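Long-range contacts in cysteine synthase (Fusobacterium nucleatum subsp. nucleatum strain ATCC 25586, PDB 5XEM), which probably makes L-cysteine and acetate from O-acetyl-L-serine and hydrogen sulfide, and is a pyridoxal-phosphate enzyme that produces hydrogen sulfide: residues Asn23-Phe28 against Ser260-Ile265; Thr179-Ser184 against Pro233-Gly238; Val204-Ser209 against Gln223-Ser228. One frame throughout, in Å; residues are numbered along the deposited sequence.

Interactions 2 and 3 build adjoining walls of the active site, and interaction 1 lies apart from it near the surface. The centres of interactions 2 and 3 are 12 Å apart, and both touch the cofactor and the lanthionine joined to it as a Schiff base. They also touch directly: Thr-179 OG1 lies 2.9 Å from Val-204 O, and Thr-179 O lies 3.0 Å from Gly-226 N, both probable hydrogen bonds. Interaction 2 holds the phosphate, and interaction 3 holds the amino acid end of lanthionine far from the Schiff base. Interaction 1 has its centre 29 Å from that of interaction 2 and 24 Å from that of interaction 3. In sequence, both are nested inside the loop it closes.

Interaction 1. Residues Asn23-Phe28 against Ser260-Ile265; sequences NNIDTF and SFKEGI
Glu-263 OE2 is gripped by two consecutive backbone amides of the facing loop. Asn-24 N donates to the syn lone pair of Glu-263 OE2 at 2.7 Å. Ile-25 N meets Glu-263 OE2 at 2.8 Å, nearly along the C-O axis. The other oxygen, Glu-263 OE1, takes Asn-23 N at 3.1 Å in an almost straight bond (178°), although the donor sits 31° out of the carboxylate plane. Three successive N-H groups thus fix the rotation of the carboxylate. They probably also stabilise its negative charge. The Glu-263 chain bends at chi2 (-73°), which turns its end toward the loop.

Asn-23 ND2 donates to a water at 3.0 Å, and this water probably donates to Glu-263 OE1. The same ND2 also bonds to Asn-8 O of the second subunit, so this corner lies at the dimer interface. Beside the carboxylate, Ile-25 spans two neighbours. Ile-25 CG1 packs 3.8 Å from Lys-262 CB, the two side chains crossing at about a right angle. Ile-25 CD1 rests 3.9 Å from Glu-263 CG. The whole arrangement ties the loop between antiparallel strands 19-21 and 31-36 to the C-terminal part of helix 249-263, through one carboxylate bound to a run of main-chain amides.

Interaction 2. Residues Thr179-Ser184 against Pro233-Gly238; sequences TGTGGS and PAVYDG. With PLP (pyridoxal-5'-phosphate), chain D; 85F ((2R)-2-azanyl-3-[(2R)-2-azanyl-3-oxidanyl-3-oxidanylidene-propyl]sulfanyl-propanoic acid), chain C.
Thr-181 meets Pro-233 and Val-235 behind the phosphate-binding loop of the cofactor, a glycine-rich turn between strand 174-178 and helix 183-195. Such a loop is characteristic of this pyridoxal-phosphate family.

The contact between the segments is by van der Waals packing. Thr-181 O lies 3.3 Å from Pro-233 CB and 3.4 Å from Val-235 CG2. This oxygen is buried here without a polar partner in the model. Val-235 CG2 also packs 3.9 Å from Thr-181 CB. The Tyr-236 ring turns an edge to Gly-182, with Tyr-236 CD1 4.0 Å from Gly-182 CA. The type I turn from Pro-233 to Tyr-236 closes through the bond from Tyr-236 N to Pro-233 O.

Hydrogen bonds hold the phosphate on the other side of the loop. Gly-180 N and Gly-182 N both donate to O3P. O2P receives Thr-181 N and OG1, while O1P receives Ser-184 N and OG. Six bonds therefore grip three oxygens. The start of helix 183-195 probably adds to the pull on the negative charge. Lanthionine touches the same loop, 85F SG lying 3.5 Å from Gly-180 CA.

Thr-181 OG1 has several partners, among them Asn-152 ND2 of helix 151-167. A chi1 of 71° folds it back over its own main chain, where it meets both phosphate and amide. Thr-181 OG1 donates to PLP O2P at 2.8 Å and accepts from Gly-183 N at 3.0 Å, forming an ST turn.

Interaction 3. Residues Val204-Ser209 against Gln223-Ser228; sequences VEPASS and QGMGMS. With 85F ((2R)-2-azanyl-3-[(2R)-2-azanyl-3-oxidanyl-3-oxidanylidene-propyl]sulfanyl-propanoic acid), chain C; PLP (pyridoxal-5'-phosphate), chain D.
Met-225 extends through chi2 (170°) and then bends at chi3 (58°), which carries its CE methyl against Val-204 and Pro-206. Met-225 CE lies 3.4 Å from Val-204 O and 4.0 Å from Val-204 CG1. Pro-206 CD is 4.1 Å from the same Met-225 CE. The proline ring also packs on Gly-226, the residue after Met-225, with Pro-206 CD 3.7 Å from Gly-226 N.

Val-204, Glu-205 and Pro-206 form the end of strand 200-206, an inner strand of the larger sheet of this PLP-dependent fold. A type I turn from Pro-206 to Ser-209 follows it. Segment 223-228 is a loop that lines the active site beside this strand end. Met-225 CG lies near the pyridine ring, 3.9 Å from PLP C6.

Water extends the contact past the apolar patch. One molecule donates to Ser-209 O and accepts from Met-227 N.

The loop's other side binds lanthionine. The lanthionine amine NZ2 donates to Gly-224 O and Gly-226 O, and weakly to Met-225 O. Ser-228 takes the carboxylate with two groups: Ser-228 N donates to 85F OH2 at 2.9 Å (166°), and Ser-228 OG donates to 85F OH1 at 2.7 Å.

Interaction 1. Residues Asn23-Phe28 against Ser260-Ile265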
# COMPACT_ATOMS: atom_id res chain seq x y z
N ASN A 23 -1.83 -19.73 -6.20
CA ASN A 23 -2.50 -20.97 -5.74
C ASN A 23 -3.80 -21.29 -6.43
O ASN A 23 -4.18 -22.45 -6.49
CB ASN A 23 -2.83 -20.90 -4.26
CG ASN A 23 -1.65 -20.58 -3.42
OD1 ASN A 23 -0.69 -21.35 -3.37
ND2 ASN A 23 -1.70 -19.42 -2.74
N ASN A 24 -4.52 -20.28 -6.88
CA ASN A 24 -5.86 -20.47 -7.34
C ASN A 24 -5.93 -20.45 -8.85
O ASN A 24 -6.64 -21.27 -9.44
CB ASN A 24 -6.79 -19.47 -6.68
CG ASN A 24 -6.81 -19.63 -5.16
OD1 ASN A 24 -6.91 -18.65 -4.41
ND2 ASN A 24 -6.72 -20.87 -4.70
N ILE A 25 -5.14 -19.58 -9.49
CA ILE A 25 -5.11 -19.48 -10.93
C ILE A 25 -4.31 -20.64 -11.50
O ILE A 25 -3.24 -20.97 -10.98
CB ILE A 25 -4.46 -18.16 -11.37
CG1 ILE A 25 -5.29 -16.96 -10.90
CG2 ILE A 25 -4.30 -18.09 -12.88
CD1 ILE A 25 -4.60 -15.64 -11.15
N ASP A 26 -4.80 -21.25 -12.58
CA ASP A 26 -4.07 -22.39 -13.17
C ASP A 26 -2.75 -21.91 -13.72
O ASP A 26 -2.73 -20.99 -14.52
CB ASP A 26 -4.89 -23.04 -14.30
CG ASP A 26 -4.27 -24.36 -14.78
OD1 ASP A 26 -3.26 -24.80 -14.21
OD2 ASP A 26 -4.82 -24.94 -15.74
N THR A 27 -1.65 -22.52 -13.30
CA THR A 27 -0.30 -22.12 -13.76
C THR A 27 0.41 -23.24 -14.58
O THR A 27 1.64 -23.20 -14.80
CB THR A 27 0.56 -21.59 -12.57
OG1 THR A 27 0.80 -22.63 -11.61
CG2 THR A 27 -0.17 -20.41 -11.87
N PHE A 28 -0.41 -24.19 -15.05
CA PHE A 28 -0.01 -25.19 -16.05
C PHE A 28 1.15 -26.05 -15.62
O PHE A 28 2.09 -26.29 -16.40
CB PHE A 28 0.27 -24.51 -17.39
CG PHE A 28 -0.82 -23.56 -17.81
CD1 PHE A 28 -2.08 -24.05 -18.13
CD2 PHE A 28 -0.61 -22.19 -17.82
CE1 PHE A 28 -3.11 -23.18 -18.48
CE2 PHE A 28 -1.62 -21.32 -18.18
CZ PHE A 28 -2.87 -21.81 -18.51
N SER A 260 -6.66 -10.07 -8.64
CA SER A 260 -7.30 -9.54 -7.46
C SER A 260 -8.48 -10.44 -7.11
O SER A 260 -8.69 -10.72 -5.93
CB SER A 260 -7.69 -8.06 -7.57
OG SER A 260 -8.42 -7.78 -8.74
N PHE A 261 -9.25 -10.87 -8.11
CA PHE A 261 -10.40 -11.77 -7.87
C PHE A 261 -10.04 -13.11 -7.28
O PHE A 261 -10.74 -13.61 -6.41
CB PHE A 261 -11.15 -12.07 -9.17
CG PHE A 261 -11.96 -10.94 -9.72
CD1 PHE A 261 -12.32 -9.84 -8.96
CD2 PHE A 261 -12.37 -10.99 -11.06
CE1 PHE A 261 -13.09 -8.82 -9.51
CE2 PHE A 261 -13.14 -9.97 -11.62
CZ PHE A 261 -13.51 -8.88 -10.83
N LYS A 262 -8.99 -13.73 -7.81
CA LYS A 262 -8.65 -15.13 -7.49
C LYS A 262 -7.54 -15.29 -6.48
O LYS A 262 -7.49 -16.29 -5.77
CB LYS A 262 -8.27 -15.90 -8.77
CG LYS A 262 -9.28 -15.81 -9.89
CD LYS A 262 -10.66 -16.29 -9.48
CE LYS A 262 -11.61 -16.33 -10.68
NZ LYS A 262 -13.04 -16.19 -10.27
N GLU A 263 -6.64 -14.31 -6.38
CA GLU A 263 -5.53 -14.40 -5.44
C GLU A 263 -5.53 -13.34 -4.33
O GLU A 263 -4.67 -13.41 -3.42
CB GLU A 263 -4.18 -14.36 -6.18
CG GLU A 263 -4.01 -15.37 -7.30
CD GLU A 263 -3.81 -16.81 -6.83
OE1 GLU A 263 -3.27 -17.08 -5.74
OE2 GLU A 263 -4.21 -17.71 -7.58
N GLY A 264 -6.42 -12.35 -4.39
CA GLY A 264 -6.35 -11.22 -3.46
C GLY A 264 -5.07 -10.39 -3.63
O GLY A 264 -4.65 -9.70 -2.71
N ILE A 265 -4.49 -10.40 -4.84
CA ILE A 265 -3.31 -9.61 -5.14
C ILE A 265 -3.78 -8.44 -5.99
O ILE A 265 -4.29 -8.64 -7.11
CB ILE A 265 -2.25 -10.42 -5.90
CG1 ILE A 265 -1.67 -11.54 -5.06
CG2 ILE A 265 -1.14 -9.51 -6.45
CD1 ILE A 265 -0.89 -12.57 -5.85
O HOH W 1 -3.95 -17.44 -3.03

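Interaction 2. Residues Thr179-Ser184 against Pro233-Gly238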
# COMPACT_ATOMS: atom_id res chain seq x y z
N THR A 179 9.04 -4.01 -18.72
CA THR A 179 10.04 -2.98 -19.01
C THR A 179 9.46 -1.62 -19.35
O THR A 179 8.40 -1.50 -19.98
CB THR A 179 10.98 -3.39 -20.19
OG1 THR A 179 10.20 -3.55 -21.41
CG2 THR A 179 11.70 -4.69 -19.85
N GLY A 180 10.18 -0.60 -18.91
CA GLY A 180 9.98 0.79 -19.28
C GLY A 180 11.37 1.42 -19.47
O GLY A 180 11.79 1.67 -20.60
N THR A 181 12.08 1.66 -18.37
CA THR A 181 13.51 1.97 -18.48
C THR A 181 14.33 0.71 -18.86
O THR A 181 15.33 0.79 -19.58
CB THR A 181 14.13 2.56 -17.19
OG1 THR A 181 14.22 1.56 -16.17
CG2 THR A 181 13.39 3.81 -16.70
N GLY A 182 13.87 -0.44 -18.38
CA GLY A 182 14.51 -1.73 -18.53
C GLY A 182 15.42 -2.04 -17.37
O GLY A 182 16.13 -3.07 -17.36
N GLY A 183 15.43 -1.15 -16.39
CA GLY A 183 16.36 -1.27 -15.27
C GLY A 183 16.05 -2.39 -14.33
O GLY A 183 16.97 -3.10 -13.89
N SER A 184 14.79 -2.55 -13.95
CA SER A 184 14.46 -3.66 -13.05
C SER A 184 14.74 -5.00 -13.73
O SER A 184 15.32 -5.90 -13.09
CB SER A 184 13.02 -3.58 -12.51
OG SER A 184 12.10 -3.51 -13.57
N PRO A 233 16.40 2.82 -23.80
CA PRO A 233 17.19 3.45 -22.73
C PRO A 233 18.54 2.79 -22.49
O PRO A 233 18.67 1.60 -22.67
CB PRO A 233 16.29 3.31 -21.49
CG PRO A 233 14.92 3.05 -22.05
CD PRO A 233 15.14 2.25 -23.30
N ALA A 234 19.55 3.58 -22.08
CA ALA A 234 20.90 3.08 -21.84
C ALA A 234 20.94 2.00 -20.78
O ALA A 234 21.80 1.11 -20.82
CB ALA A 234 21.80 4.26 -21.42
N VAL A 235 20.03 2.05 -19.81
CA VAL A 235 20.03 1.05 -18.73
C VAL A 235 19.41 -0.30 -19.07
O VAL A 235 19.49 -1.21 -18.27
CB VAL A 235 19.38 1.60 -17.43
CG1 VAL A 235 20.21 2.76 -16.90
CG2 VAL A 235 17.93 2.02 -17.68
N TYR A 236 18.80 -0.44 -20.25
CA TYR A 236 18.32 -1.72 -20.72
C TYR A 236 19.47 -2.49 -21.33
O TYR A 236 20.17 -1.97 -22.22
CB TYR A 236 17.22 -1.54 -21.77
CG TYR A 236 16.76 -2.84 -22.36
CD1 TYR A 236 16.03 -3.74 -21.60
CD2 TYR A 236 17.10 -3.21 -23.68
CE1 TYR A 236 15.62 -4.94 -22.12
CE2 TYR A 236 16.70 -4.42 -24.20
CZ TYR A 236 15.97 -5.29 -23.42
OH TYR A 236 15.55 -6.51 -23.93
N ASP A 237 19.65 -3.73 -20.88
CA ASP A 237 20.67 -4.62 -21.42
C ASP A 237 20.04 -5.82 -22.13
O ASP A 237 19.72 -6.84 -21.52
CB ASP A 237 21.66 -5.06 -20.33
CG ASP A 237 22.78 -5.94 -20.88
OD1 ASP A 237 22.85 -6.11 -22.12
OD2 ASP A 237 23.58 -6.45 -20.07
N GLY A 238 19.90 -5.70 -23.45
CA GLY A 238 19.19 -6.70 -24.24
C GLY A 238 19.96 -8.01 -24.40
O GLY A 238 19.38 -9.01 -24.81
N1 PLP D . 5.53 -1.02 -14.24
C2 PLP D . 5.29 0.18 -13.68
C2A PLP D . 3.99 0.42 -12.92
C3 PLP D . 6.23 1.22 -13.77
O3 PLP D . 5.97 2.42 -13.19
C4 PLP D . 7.43 1.02 -14.46
C4A PLP D . 8.47 2.12 -14.59
C5 PLP D . 7.65 -0.24 -15.02
C6 PLP D . 6.68 -1.24 -14.89
C5A PLP D . 8.91 -0.59 -15.78
O4P PLP D . 10.04 -0.69 -14.85
P PLP D . 11.57 -0.37 -15.29
O1P PLP D . 12.46 -0.80 -14.25
O2P PLP D . 11.57 1.06 -15.54
O3P PLP D . 11.73 -1.08 -16.58
N 85F C . 7.97 3.35 -14.72
CA 85F C . 8.87 4.50 -14.92
CB 85F C . 8.82 4.97 -16.39
SG 85F C . 9.60 3.85 -17.54
CD 85F C . 9.53 4.65 -19.15
CE 85F C . 8.10 4.94 -19.68
NZ2 85F C . 7.24 3.76 -19.60
CZ1 85F C . 8.23 5.36 -21.17
OH1 85F C . 7.14 5.45 -21.81
OH2 85F C . 9.37 5.58 -21.68
C 85F C . 8.50 5.65 -14.01
OXT 85F C . 7.89 5.36 -12.96
O 85F C . 8.88 6.80 -14.34

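Interaction 3. Residues Val204-Ser209 against Gln223-Ser228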
# COMPACT_ATOMS: atom_id res chain seq x y z
N VAL A 204 9.23 -8.00 -20.72
CA VAL A 204 7.94 -7.90 -21.36
C VAL A 204 7.77 -6.45 -21.82
O VAL A 204 8.16 -5.52 -21.12
CB VAL A 204 6.77 -8.27 -20.41
CG1 VAL A 204 5.47 -8.32 -21.21
CG2 VAL A 204 7.04 -9.57 -19.64
N GLU A 205 7.22 -6.28 -23.01
CA GLU A 205 6.87 -4.95 -23.51
C GLU A 205 5.42 -4.94 -23.98
O GLU A 205 4.80 -6.00 -24.14
CB GLU A 205 7.85 -4.53 -24.62
CG GLU A 205 7.69 -5.27 -25.94
CD GLU A 205 8.70 -4.84 -26.99
OE1 GLU A 205 9.45 -3.87 -26.75
OE2 GLU A 205 8.73 -5.48 -28.07
N PRO A 206 4.83 -3.75 -24.16
CA PRO A 206 3.45 -3.73 -24.63
C PRO A 206 3.36 -4.25 -26.07
O PRO A 206 4.14 -3.81 -26.94
CB PRO A 206 3.08 -2.24 -24.58
CG PRO A 206 4.05 -1.64 -23.66
CD PRO A 206 5.31 -2.41 -23.82
N ALA A 207 2.40 -5.11 -26.33
CA ALA A 207 2.19 -5.60 -27.71
C ALA A 207 1.91 -4.47 -28.68
O ALA A 207 2.32 -4.58 -29.83
CB ALA A 207 1.08 -6.65 -27.77
N SER A 208 1.23 -3.39 -28.25
CA SER A 208 0.96 -2.27 -29.16
C SER A 208 2.06 -1.18 -29.14
O SER A 208 1.92 -0.12 -29.77
CB SER A 208 -0.41 -1.66 -28.89
OG SER A 208 -0.58 -1.43 -27.53
N SER A 209 3.13 -1.42 -28.42
CA SER A 209 4.33 -0.62 -28.56
C SER A 209 5.57 -1.49 -28.53
O SER A 209 6.42 -1.38 -27.63
CB SER A 209 4.40 0.47 -27.50
OG SER A 209 5.35 1.45 -27.91
N GLN A 223 0.33 1.23 -18.22
CA GLN A 223 1.02 2.37 -17.59
C GLN A 223 2.32 1.98 -16.91
O GLN A 223 2.36 1.02 -16.14
CB GLN A 223 0.09 3.07 -16.60
CG GLN A 223 -1.16 3.64 -17.22
CD GLN A 223 -2.00 4.45 -16.23
OE1 GLN A 223 -1.46 5.22 -15.40
NE2 GLN A 223 -3.34 4.30 -16.32
N GLY A 224 3.39 2.74 -17.18
CA GLY A 224 4.71 2.45 -16.62
C GLY A 224 5.58 1.64 -17.58
O GLY A 224 6.82 1.81 -17.64
N MET A 225 4.95 0.78 -18.37
CA MET A 225 5.74 0.01 -19.35
C MET A 225 5.83 0.80 -20.67
O MET A 225 5.22 1.86 -20.83
CB MET A 225 5.14 -1.37 -19.54
CG MET A 225 5.61 -2.37 -18.50
SD MET A 225 4.74 -3.94 -18.51
CE MET A 225 5.06 -4.45 -20.23
N GLY A 226 6.61 0.28 -21.61
CA GLY A 226 6.80 0.90 -22.90
C GLY A 226 7.98 1.85 -22.87
O GLY A 226 8.39 2.32 -21.82
N MET A 227 8.50 2.14 -24.05
CA MET A 227 9.71 2.95 -24.22
C MET A 227 9.40 4.10 -25.15
O MET A 227 9.26 3.89 -26.35
CB MET A 227 10.79 2.07 -24.83
CG MET A 227 11.36 1.12 -23.80
SD MET A 227 12.51 -0.08 -24.51
CE MET A 227 12.88 -1.09 -23.08
N SER A 228 9.26 5.30 -24.60
CA SER A 228 8.83 6.47 -25.39
C SER A 228 9.75 7.68 -25.31
O SER A 228 9.32 8.83 -25.59
CB SER A 228 7.39 6.86 -25.03
OG SER A 228 7.22 7.32 -23.70
N 85F C . 7.97 3.35 -14.72
CA 85F C . 8.87 4.50 -14.92
CB 85F C . 8.82 4.97 -16.39
SG 85F C . 9.60 3.85 -17.54
CD 85F C . 9.53 4.65 -19.15
CE 85F C . 8.10 4.94 -19.68
NZ2 85F C . 7.24 3.76 -19.60
CZ1 85F C . 8.23 5.36 -21.17
OH1 85F C . 7.14 5.45 -21.81
OH2 85F C . 9.37 5.58 -21.68
C 85F C . 8.50 5.65 -14.01
OXT 85F C . 7.89 5.36 -12.96
O 85F C . 8.88 6.80 -14.34
N1 PLP D . 5.53 -1.02 -14.24
C2 PLP D . 5.29 0.18 -13.68
C2A PLP D . 3.99 0.42 -12.92
C3 PLP D . 6.23 1.22 -13.77
O3 PLP D . 5.97 2.42 -13.19
C4 PLP D . 7.43 1.02 -14.46
C4A PLP D . 8.47 2.12 -14.59
C5 PLP D . 7.65 -0.24 -15.02
C6 PLP D . 6.68 -1.24 -14.89
C5A PLP D . 8.91 -0.59 -15.78
O4P PLP D . 10.04 -0.69 -14.85
P PLP D . 11.57 -0.37 -15.29
O1P PLP D . 12.46 -0.80 -14.25
O2P PLP D . 11.57 1.06 -15.54
O3P PLP D . 11.73 -1.08 -16.58
O HOH W 2 7.94 0.34 -26.15
O HOH W 3 6.18 3.43 -26.23